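Local coordinates for protein ubiquinol-cytochrome C chaperone (Brucella abortus NCTC 8038, PDB 6RWT) that probably acts as a chaperone that binds newly made cytochrome b during assembly of respiratory complex III, as its homolog Cbp3 does in mitochondria, at residues Arg19-Phe33 / Ala169-Asp181. Numbering follows the deposited sequence. Where two conformers were deposited one is given.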
ATOM      1  N   ARG A  19      -3.690 -13.363   5.019  0.50 22.48           N
ATOM      2  CA  ARG A  19      -4.747 -12.514   5.600  0.50 22.91           C
ATOM      3  C   ARG A  19      -4.376 -11.033   5.583  0.50 21.64           C
ATOM      4  O   ARG A  19      -5.229 -10.196   5.273  0.50 21.91           O
ATOM      5  CB  ARG A  19      -5.238 -12.960   6.989  0.50 25.88           C
ATOM      6  CG  ARG A  19      -4.232 -13.450   8.002  0.50 28.56           C
ATOM      7  CD  ARG A  19      -4.967 -14.424   8.916  0.50 31.27           C
ATOM      8  NE  ARG A  19      -4.126 -15.351   9.674  0.50 33.45           N
ATOM      9  CZ  ARG A  19      -3.658 -15.098  10.890  0.50 33.86           C
ATOM     10  NH1 ARG A  19      -2.921 -15.996  11.517  0.50 35.12           N
ATOM     11  NH2 ARG A  19      -3.918 -13.938  11.473  0.50 34.33           N
ATOM     12  N   VAL A  20      -3.115 -10.710   5.877  1.00 20.75           N
ATOM     13  CA  VAL A  20      -2.653  -9.305   5.810  1.00 19.36           C
ATOM     14  C   VAL A  20      -2.798  -8.746   4.384  1.00 19.23           C
ATOM     15  O   VAL A  20      -3.371  -7.664   4.198  1.00 19.24           O
ATOM     16  CB  VAL A  20      -1.196  -9.153   6.339  1.00 20.33           C
ATOM     17  CG1 VAL A  20      -0.605  -7.778   6.036  1.00 20.30           C
ATOM     18  CG2 VAL A  20      -1.144  -9.406   7.836  1.00 20.22           C
ATOM     19  N   TYR A  21      -2.327  -9.495   3.384  1.00 18.80           N
ATOM     20  CA  TYR A  21      -2.420  -9.044   1.987  1.00 18.69           C
ATOM     21  C   TYR A  21      -3.892  -8.847   1.551  1.00 18.13           C
ATOM     22  O   TYR A  21      -4.230  -7.850   0.887  1.00 18.63           O
ATOM     23  CB  TYR A  21      -1.639  -9.985   1.024  1.00 18.61           C
ATOM     24  CG  TYR A  21      -1.376  -9.327  -0.313  1.00 18.83           C
ATOM     25  CD1 TYR A  21      -0.367  -8.371  -0.456  1.00 18.97           C
ATOM     26  CD2 TYR A  21      -2.156  -9.615  -1.420  1.00 19.01           C
ATOM     27  CE1 TYR A  21      -0.150  -7.728  -1.668  1.00 19.78           C
ATOM     28  CE2 TYR A  21      -1.938  -8.983  -2.644  1.00 19.40           C
ATOM     29  CZ  TYR A  21      -0.932  -8.038  -2.762  1.00 18.13           C
ATOM     30  OH  TYR A  21      -0.710  -7.391  -3.963  1.00 19.35           O
ATOM     31  N   GLU A  22      -4.770  -9.771   1.953  1.00 19.57           N
ATOM     32  CA  GLU A  22      -6.201  -9.657   1.632  1.00 20.91           C
ATOM     33  C   GLU A  22      -6.872  -8.422   2.253  1.00 19.44           C
ATOM     34  O   GLU A  22      -7.702  -7.779   1.597  1.00 19.97           O
ATOM     35  CB  GLU A  22      -6.942 -10.956   1.980  1.00 24.68           C
ATOM     36  CG  GLU A  22      -6.565 -12.074   1.014  1.00 29.40           C
ATOM     37  CD  GLU A  22      -7.294 -13.383   1.248  1.00 36.48           C
ATOM     38  OE1 GLU A  22      -7.687 -13.687   2.394  1.00 43.34           O
ATOM     39  OE2 GLU A  22      -7.452 -14.130   0.263  1.00 44.01           O
ATOM     40  N   VAL A  23      -6.480  -8.066   3.480  1.00 19.44           N
ATOM     41  CA  VAL A  23      -6.961  -6.824   4.114  1.00 20.29           C
ATOM     42  C   VAL A  23      -6.524  -5.581   3.326  1.00 18.49           C
ATOM     43  O   VAL A  23      -7.328  -4.657   3.114  1.00 18.91           O
ATOM     44  CB  VAL A  23      -6.529  -6.709   5.598  1.00 21.56           C
ATOM     45  CG1 VAL A  23      -6.857  -5.335   6.181  1.00 21.52           C
ATOM     46  CG2 VAL A  23      -7.226  -7.775   6.436  1.00 22.85           C
ATOM     47  N   ILE A  24      -5.262  -5.566   2.890  1.00 18.99           N
ATOM     48  CA  ILE A  24      -4.717  -4.444   2.104  1.00 17.77           C
ATOM     49  C   ILE A  24      -5.476  -4.305   0.769  1.00 17.20           C
ATOM     50  O   ILE A  24      -5.897  -3.197   0.399  1.00 17.82           O
ATOM     51  CB  ILE A  24      -3.187  -4.602   1.877  1.00 17.00           C
ATOM     52  CG1 ILE A  24      -2.445  -4.579   3.218  1.00 17.64           C
ATOM     53  CG2 ILE A  24      -2.650  -3.494   0.973  1.00 18.15           C
ATOM     54  CD1 ILE A  24      -0.974  -4.948   3.152  1.00 17.35           C
ATOM     55  N   VAL A  25      -5.670  -5.427   0.069  1.00 17.55           N
ATOM     56  CA  VAL A  25      -6.383  -5.435  -1.220  1.00 19.29           C
ATOM     57  C   VAL A  25      -7.837  -4.944  -1.060  1.00 18.63           C
ATOM     58  O   VAL A  25      -8.317  -4.131  -1.858  1.00 20.34           O
ATOM     59  CB  VAL A  25      -6.329  -6.838  -1.881  1.00 20.02           C
ATOM     60  CG1 VAL A  25      -7.300  -6.966  -3.052  1.00 21.46           C
ATOM     61  CG2 VAL A  25      -4.907  -7.150  -2.340  1.00 20.10           C
ATOM     62  N   ALA A  26      -8.523  -5.420  -0.023  1.00 18.88           N
ATOM     63  CA  ALA A  26      -9.900  -4.985   0.255  1.00 19.95           C
ATOM     64  C   ALA A  26      -9.976  -3.482   0.530  1.00 19.21           C
ATOM     65  O   ALA A  26     -10.875  -2.793   0.033  1.00 20.63           O
ATOM     66  CB  ALA A  26     -10.480  -5.767   1.426  1.00 21.68           C
ATOM     67  N   ALA A  27      -9.031  -2.969   1.313  1.00 19.36           N
ATOM     68  CA  ALA A  27      -8.986  -1.526   1.597  1.00 18.36           C
ATOM     69  C   ALA A  27      -8.823  -0.682   0.320  1.00 18.43           C
ATOM     70  O   ALA A  27      -9.480   0.340   0.165  1.00 19.48           O
ATOM     71  CB  ALA A  27      -7.899  -1.209   2.618  1.00 20.47           C
ATOM     72  N   ALA A  28      -7.966  -1.135  -0.596  1.00 17.91           N
ATOM     73  CA  ALA A  28      -7.738  -0.447  -1.877  1.00 18.33           C
ATOM     74  C   ALA A  28      -8.939  -0.470  -2.841  1.00 19.41           C
ATOM     75  O   ALA A  28      -9.014   0.373  -3.743  1.00 20.42           O
ATOM     76  CB  ALA A  28      -6.512  -1.039  -2.568  1.00 18.03           C
ATOM     77  N   ARG A  29      -9.859  -1.427  -2.656  1.00 20.08           N
ATOM     78  CA  ARG A  29     -11.060  -1.580  -3.495  1.00 21.54           C
ATOM     79  C   ARG A  29     -12.312  -0.837  -2.993  1.00 22.44           C
ATOM     80  O   ARG A  29     -13.373  -0.947  -3.623  1.00 25.14           O
ATOM     81  CB  ARG A  29     -11.386  -3.075  -3.673  1.00 23.13           C
ATOM     82  CG  ARG A  29     -10.390  -3.815  -4.547  1.00 25.71           C
ATOM     83  CD  ARG A  29     -10.667  -5.310  -4.596  1.00 31.51           C
ATOM     84  NE  ARG A  29      -9.786  -6.002  -5.536  1.00 37.50           N
ATOM     85  CZ  ARG A  29      -9.656  -7.328  -5.650  1.00 40.08           C
ATOM     86  NH1 ARG A  29     -10.342  -8.166  -4.870  1.00 41.54           N
ATOM     87  NH2 ARG A  29      -8.815  -7.826  -6.554  1.00 44.09           N
ATOM     88  N   GLN A  30     -12.216  -0.091  -1.883  1.00 21.74           N
ATOM     89  CA  GLN A  30     -13.388   0.639  -1.330  1.00 22.62           C
ATOM     90  C   GLN A  30     -14.009   1.560  -2.393  1.00 23.55           C
ATOM     91  O   GLN A  30     -13.294   2.307  -3.066  1.00 22.26           O
ATOM     92  CB  GLN A  30     -13.004   1.430  -0.064  1.00 21.66           C
ATOM     93  CG  GLN A  30     -12.668   0.543   1.140  1.00 19.76           C
ATOM     94  CD  GLN A  30     -12.108   1.323   2.307  1.00 21.27           C
ATOM     95  OE1 GLN A  30     -10.899   1.584   2.389  1.00 24.72           O
ATOM     96  NE2 GLN A  30     -12.980   1.696   3.225  1.00 21.46           N
ATOM     97  N   LYS A  31     -15.335   1.483  -2.541  1.00 24.24           N
ATOM     98  CA  LYS A  31     -16.043   2.102  -3.679  1.00 25.73           C
ATOM     99  C   LYS A  31     -15.956   3.628  -3.732  1.00 24.86           C
ATOM    100  O   LYS A  31     -15.893   4.204  -4.826  1.00 24.95           O
ATOM    101  CB  LYS A  31     -17.518   1.665  -3.708  1.00 30.63           C
ATOM    102  CG  LYS A  31     -17.732   0.178  -3.958  1.00 35.92           C
ATOM    103  CD  LYS A  31     -17.421  -0.233  -5.389  1.00 40.91           C
ATOM    104  CE  LYS A  31     -17.673  -1.719  -5.609  1.00 44.17           C
ATOM    105  NZ  LYS A  31     -19.109  -2.087  -5.448  1.00 48.24           N
ATOM    106  N   ARG A  32     -15.921   4.276  -2.566  1.00 24.91           N
ATOM    107  CA  ARG A  32     -15.906   5.744  -2.489  1.00 26.32           C
ATOM    108  C   ARG A  32     -14.733   6.386  -3.246  1.00 24.07           C
ATOM    109  O   ARG A  32     -14.884   7.479  -3.789  1.00 23.60           O
ATOM    110  CB  ARG A  32     -15.917   6.229  -1.030  1.00 27.49           C
ATOM    111  CG  ARG A  32     -16.288   7.699  -0.874  1.00 28.52           C
ATOM    112  CD  ARG A  32     -16.354   8.144   0.580  1.00 28.41           C
ATOM    113  NE  ARG A  32     -16.880   9.510   0.703  1.00 30.79           N
ATOM    114  CZ  ARG A  32     -16.918  10.218   1.832  1.00 33.28           C
ATOM    115  NH1 ARG A  32     -16.447   9.715   2.976  1.00 34.71           N
ATOM    116  NH2 ARG A  32     -17.429  11.451   1.819  1.00 36.06           N
ATOM    117  N   PHE A  33     -13.577   5.716  -3.302  1.00 22.41           N
ATOM    118  CA  PHE A  33     -12.435   6.268  -4.045  1.00 22.32           C
ATOM    119  C   PHE A  33     -12.813   6.542  -5.508  1.00 22.37           C
ATOM    120  O   PHE A  33     -12.452   7.573  -6.060  1.00 23.58           O
ATOM    121  CB  PHE A  33     -11.214   5.328  -4.057  1.00 21.30           C
ATOM    122  CG  PHE A  33     -10.672   4.955  -2.695  1.00 20.31           C
ATOM    123  CD1 PHE A  33     -10.444   5.914  -1.706  1.00 20.69           C
ATOM    124  CD2 PHE A  33     -10.324   3.629  -2.427  1.00 20.51           C
ATOM    125  CE1 PHE A  33      -9.928   5.545  -0.468  1.00 20.41           C
ATOM    126  CE2 PHE A  33      -9.806   3.265  -1.197  1.00 19.70           C
ATOM    127  CZ  PHE A  33      -9.610   4.227  -0.211  1.00 20.18           C
ATOM    128  N   ALA A 169       1.248 -10.666  14.331  1.00 26.01           N
ATOM    129  CA  ALA A 169       0.276 -11.767  14.338  1.00 26.79           C
ATOM    130  C   ALA A 169      -0.804 -11.683  13.237  1.00 26.22           C
ATOM    131  O   ALA A 169      -1.629 -12.593  13.117  1.00 27.18           O
ATOM    132  CB  ALA A 169      -0.381 -11.863  15.714  1.00 27.36           C
ATOM    133  N   GLY A 170      -0.803 -10.599  12.454  1.00 23.65           N
ATOM    134  CA  GLY A 170      -1.718 -10.413  11.335  1.00 24.42           C
ATOM    135  C   GLY A 170      -2.894  -9.472  11.577  1.00 25.14           C
ATOM    136  O   GLY A 170      -3.744  -9.333  10.701  1.00 26.37           O
ATOM    137  N   ASP A 171      -2.934  -8.797  12.727  1.00 26.32           N
ATOM    138  CA  ASP A 171      -4.081  -7.932  13.085  1.00 28.00           C
ATOM    139  C   ASP A 171      -3.959  -6.499  12.541  1.00 27.96           C
ATOM    140  O   ASP A 171      -3.902  -5.530  13.298  1.00 34.48           O
ATOM    141  CB  ASP A 171      -4.291  -7.911  14.611  1.00 31.77           C
ATOM    142  CG  ASP A 171      -4.660  -9.276  15.181  1.00 36.75           C
ATOM    143  OD1 ASP A 171      -5.049 -10.194  14.422  1.00 41.30           O
ATOM    144  OD2 ASP A 171      -4.580  -9.426  16.416  1.00 44.14           O
ATOM    145  N   ILE A 172      -3.971  -6.380  11.218  1.00 25.00           N
ATOM    146  CA  ILE A 172      -3.890  -5.090  10.515  1.00 24.30           C
ATOM    147  C   ILE A 172      -5.307  -4.578  10.212  1.00 24.29           C
ATOM    148  O   ILE A 172      -6.222  -5.371   9.952  1.00 24.49           O
ATOM    149  CB  ILE A 172      -3.043  -5.215   9.216  1.00 24.71           C
ATOM    150  CG1 ILE A 172      -2.708  -3.837   8.625  1.00 24.70           C
ATOM    151  CG2 ILE A 172      -3.730  -6.086   8.154  1.00 24.21           C
ATOM    152  CD1 ILE A 172      -1.668  -3.884   7.510  1.00 24.28           C
ATOM    153  N   SER A 173      -5.492  -3.257  10.269  1.00 22.59           N
ATOM    154  CA  SER A 173      -6.738  -2.638   9.811  1.00 23.15           C
ATOM    155  C   SER A 173      -6.494  -1.230   9.267  1.00 22.00           C
ATOM    156  O   SER A 173      -5.520  -0.558   9.639  1.00 23.58           O
ATOM    157  CB  SER A 173      -7.805  -2.625  10.923  1.00 25.49           C
ATOM    158  OG  SER A 173      -7.358  -1.931  12.070  1.00 30.96           O
ATOM    159  N   TYR A 174      -7.372  -0.823   8.355  1.00 22.04           N
ATOM    160  CA  TYR A 174      -7.424   0.526   7.798  1.00 21.79           C
ATOM    161  C   TYR A 174      -8.748   1.170   8.210  1.00 24.34           C
ATOM    162  O   TYR A 174      -9.678   0.491   8.674  1.00 28.78           O
ATOM    163  CB  TYR A 174      -7.323   0.480   6.264  1.00 20.52           C
ATOM    164  CG  TYR A 174      -5.961   0.014   5.768  1.00 19.34           C
ATOM    165  CD1 TYR A 174      -5.611  -1.342   5.775  1.00 20.58           C
ATOM    166  CD2 TYR A 174      -4.999   0.928   5.327  1.00 18.38           C
ATOM    167  CE1 TYR A 174      -4.357  -1.763   5.337  1.00 18.79           C
ATOM    168  CE2 TYR A 174      -3.750   0.512   4.890  1.00 18.32           C
ATOM    169  CZ  TYR A 174      -3.419  -0.837   4.901  1.00 17.35           C
ATOM    170  OH  TYR A 174      -2.164  -1.271   4.471  1.00 18.29           O
ATOM    171  N   MET A 175      -8.832   2.481   8.027  1.00 24.16           N
ATOM    172  CA  MET A 175     -10.070   3.204   8.314  1.00 26.15           C
ATOM    173  C   MET A 175     -11.142   2.880   7.260  1.00 24.66           C
ATOM    174  O   MET A 175     -10.813   2.514   6.129  1.00 23.90           O
ATOM    175  CB  MET A 175      -9.805   4.712   8.368  1.00 29.33           C
ATOM    176  CG  MET A 175      -8.789   5.160   9.421  1.00 36.58           C
ATOM    177  SD  MET A 175      -9.189   4.769  11.142  1.00 41.42           S
ATOM    178  CE  MET A 175     -10.662   5.763  11.365  1.00 44.22           C
ATOM    179  N   ASP A 176     -12.414   2.963   7.649  1.00 26.94           N
ATOM    180  CA  ASP A 176     -13.549   2.892   6.712  1.00 27.13           C
ATOM    181  C   ASP A 176     -13.676   4.263   6.039  1.00 26.93           C
ATOM    182  O   ASP A 176     -14.107   5.234   6.663  1.00 28.29           O
ATOM    183  CB  ASP A 176     -14.848   2.519   7.469  1.00 27.77           C
ATOM    184  CG  ASP A 176     -16.111   2.468   6.572  1.00 30.75           C
ATOM    185  OD1 ASP A 176     -16.060   2.761   5.356  1.00 31.51           O
ATOM    186  OD2 ASP A 176     -17.194   2.141   7.117  1.00 35.25           O
ATOM    187  N   VAL A 177     -13.320   4.334   4.757  1.00 24.86           N
ATOM    188  CA  VAL A 177     -13.367   5.595   4.007  1.00 26.81           C
ATOM    189  C   VAL A 177     -14.752   6.279   4.012  1.00 27.49           C
ATOM    190  O   VAL A 177     -14.821   7.501   3.922  1.00 27.99           O
ATOM    191  CB  VAL A 177     -12.806   5.420   2.561  1.00 27.33           C
ATOM    192  CG1 VAL A 177     -13.767   4.636   1.679  1.00 27.28           C
ATOM    193  CG2 VAL A 177     -12.477   6.775   1.939  1.00 27.85           C
ATOM    194  N   ASP A 178     -15.834   5.508   4.150  1.00 27.29           N
ATOM    195  CA  ASP A 178     -17.202   6.076   4.215  1.00 29.84           C
ATOM    196  C   ASP A 178     -17.481   6.938   5.457  1.00 32.87           C
ATOM    197  O   ASP A 178     -18.419   7.741   5.454  1.00 35.04           O
ATOM    198  CB  ASP A 178     -18.253   4.960   4.138  1.00 32.36           C
ATOM    199  CG  ASP A 178     -18.258   4.238   2.801  1.00 34.17           C
ATOM    200  OD1 ASP A 178     -18.037   4.888   1.763  1.00 35.93           O
ATOM    201  OD2 ASP A 178     -18.500   3.011   2.788  1.00 39.83           O
ATOM    202  N   GLN A 179     -16.690   6.740   6.514  1.00 34.81           N
ATOM    203  CA  GLN A 179     -16.781   7.537   7.738  1.00 37.08           C
ATOM    204  C   GLN A 179     -15.907   8.803   7.731  1.00 37.90           C
ATOM    205  O   GLN A 179     -15.933   9.560   8.701  1.00 41.92           O
ATOM    206  CB  GLN A 179     -16.431   6.668   8.953  1.00 39.86           C
ATOM    207  CG  GLN A 179     -17.316   5.431   9.100  1.00 46.51           C
ATOM    208  CD  GLN A 179     -16.924   4.547  10.272  1.00 54.06           C
ATOM    209  OE1 GLN A 179     -15.739   4.366  10.570  1.00 65.57           O
ATOM    210  NE2 GLN A 179     -17.919   3.983  10.942  1.00 60.07           N
ATOM    211  N   VAL A 180     -15.149   9.046   6.657  1.00 36.64           N
ATOM    212  CA  VAL A 180     -14.355  10.283   6.528  1.00 41.04           C
ATOM    213  C   VAL A 180     -15.283  11.462   6.217  1.00 44.51           C
ATOM    214  O   VAL A 180     -16.109  11.379   5.305  1.00 43.68           O
ATOM    215  CB  VAL A 180     -13.280  10.163   5.417  1.00 42.17           C
ATOM    216  CG1 VAL A 180     -12.511  11.472   5.240  1.00 44.47           C
ATOM    217  CG2 VAL A 180     -12.309   9.043   5.746  1.00 43.02           C
ATOM    218  N   ASP A 181     -15.143  12.553   6.973  1.00 47.66           N
ATOM    219  CA  ASP A 181     -15.952  13.762   6.748  1.00 51.89           C
ATOM    220  C   ASP A 181     -15.245  15.026   7.226  1.00 53.39           C
ATOM    221  O   ASP A 181     -15.064  15.969   6.455  1.00 59.39           O
ATOM    222  CB  ASP A 181     -17.327  13.630   7.418  1.00 56.42           C
ATOM    223  CG  ASP A 181     -17.244  13.571   8.934  1.00 63.22           C
ATOM    224  OD1 ASP A 181     -16.428  12.783   9.458  1.00 70.40           O
ATOM    225  OD2 ASP A 181     -18.003  14.311   9.602  1.00 69.11           O
TER
HETATM  226  O   HOH W   1      -1.736 -15.044  14.390  1.00 42.54           O
HETATM  227  O   HOH W   2     -16.647   3.026   0.029  1.00 33.12           O
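The C-terminal tail of this all-helical chaperone, 169-181, runs, largely extended before its 3-10 segment, along the last turns of helix 2-28 and the turn that follows, held by apolar side chains in the middle and R32 at the far end; at the near end R19 NH2 makes a weak bond to A169 O, backed by a water bridge. G170 closes helix 164-168 in a Schellman motif, and its CA lies 3.7 Å from V20 CG2. I172 CG2 packs 3.8 Å from V23 CG1, the two side chains running antiparallel, while helix 145-161 touches I172 through L159. A27 CB makes an off-centre CH-pi contact with the Y174 ring, 4.3 Å from the centroid, and V23 CG1 lies at the ring edge. The Y174 hydroxyl packs on I24 CG1 and is hydrogen-bonded to H53 O, which ties the tail to helix 43-61 as well. Within the Asx turn closed by D178 N on D176 OD1, V177 fits between Q30 and F33, its CG2 3.7 Å from F33 CE1. R32, extended with CG anti to the backbone N (chi1 -164°), grips segment 177-179 and the next residue: NH1 bonds in the guanidinium plane to V177 O and, at 2.9 Å and nearly straight (166°), to V180 O on a lone pair.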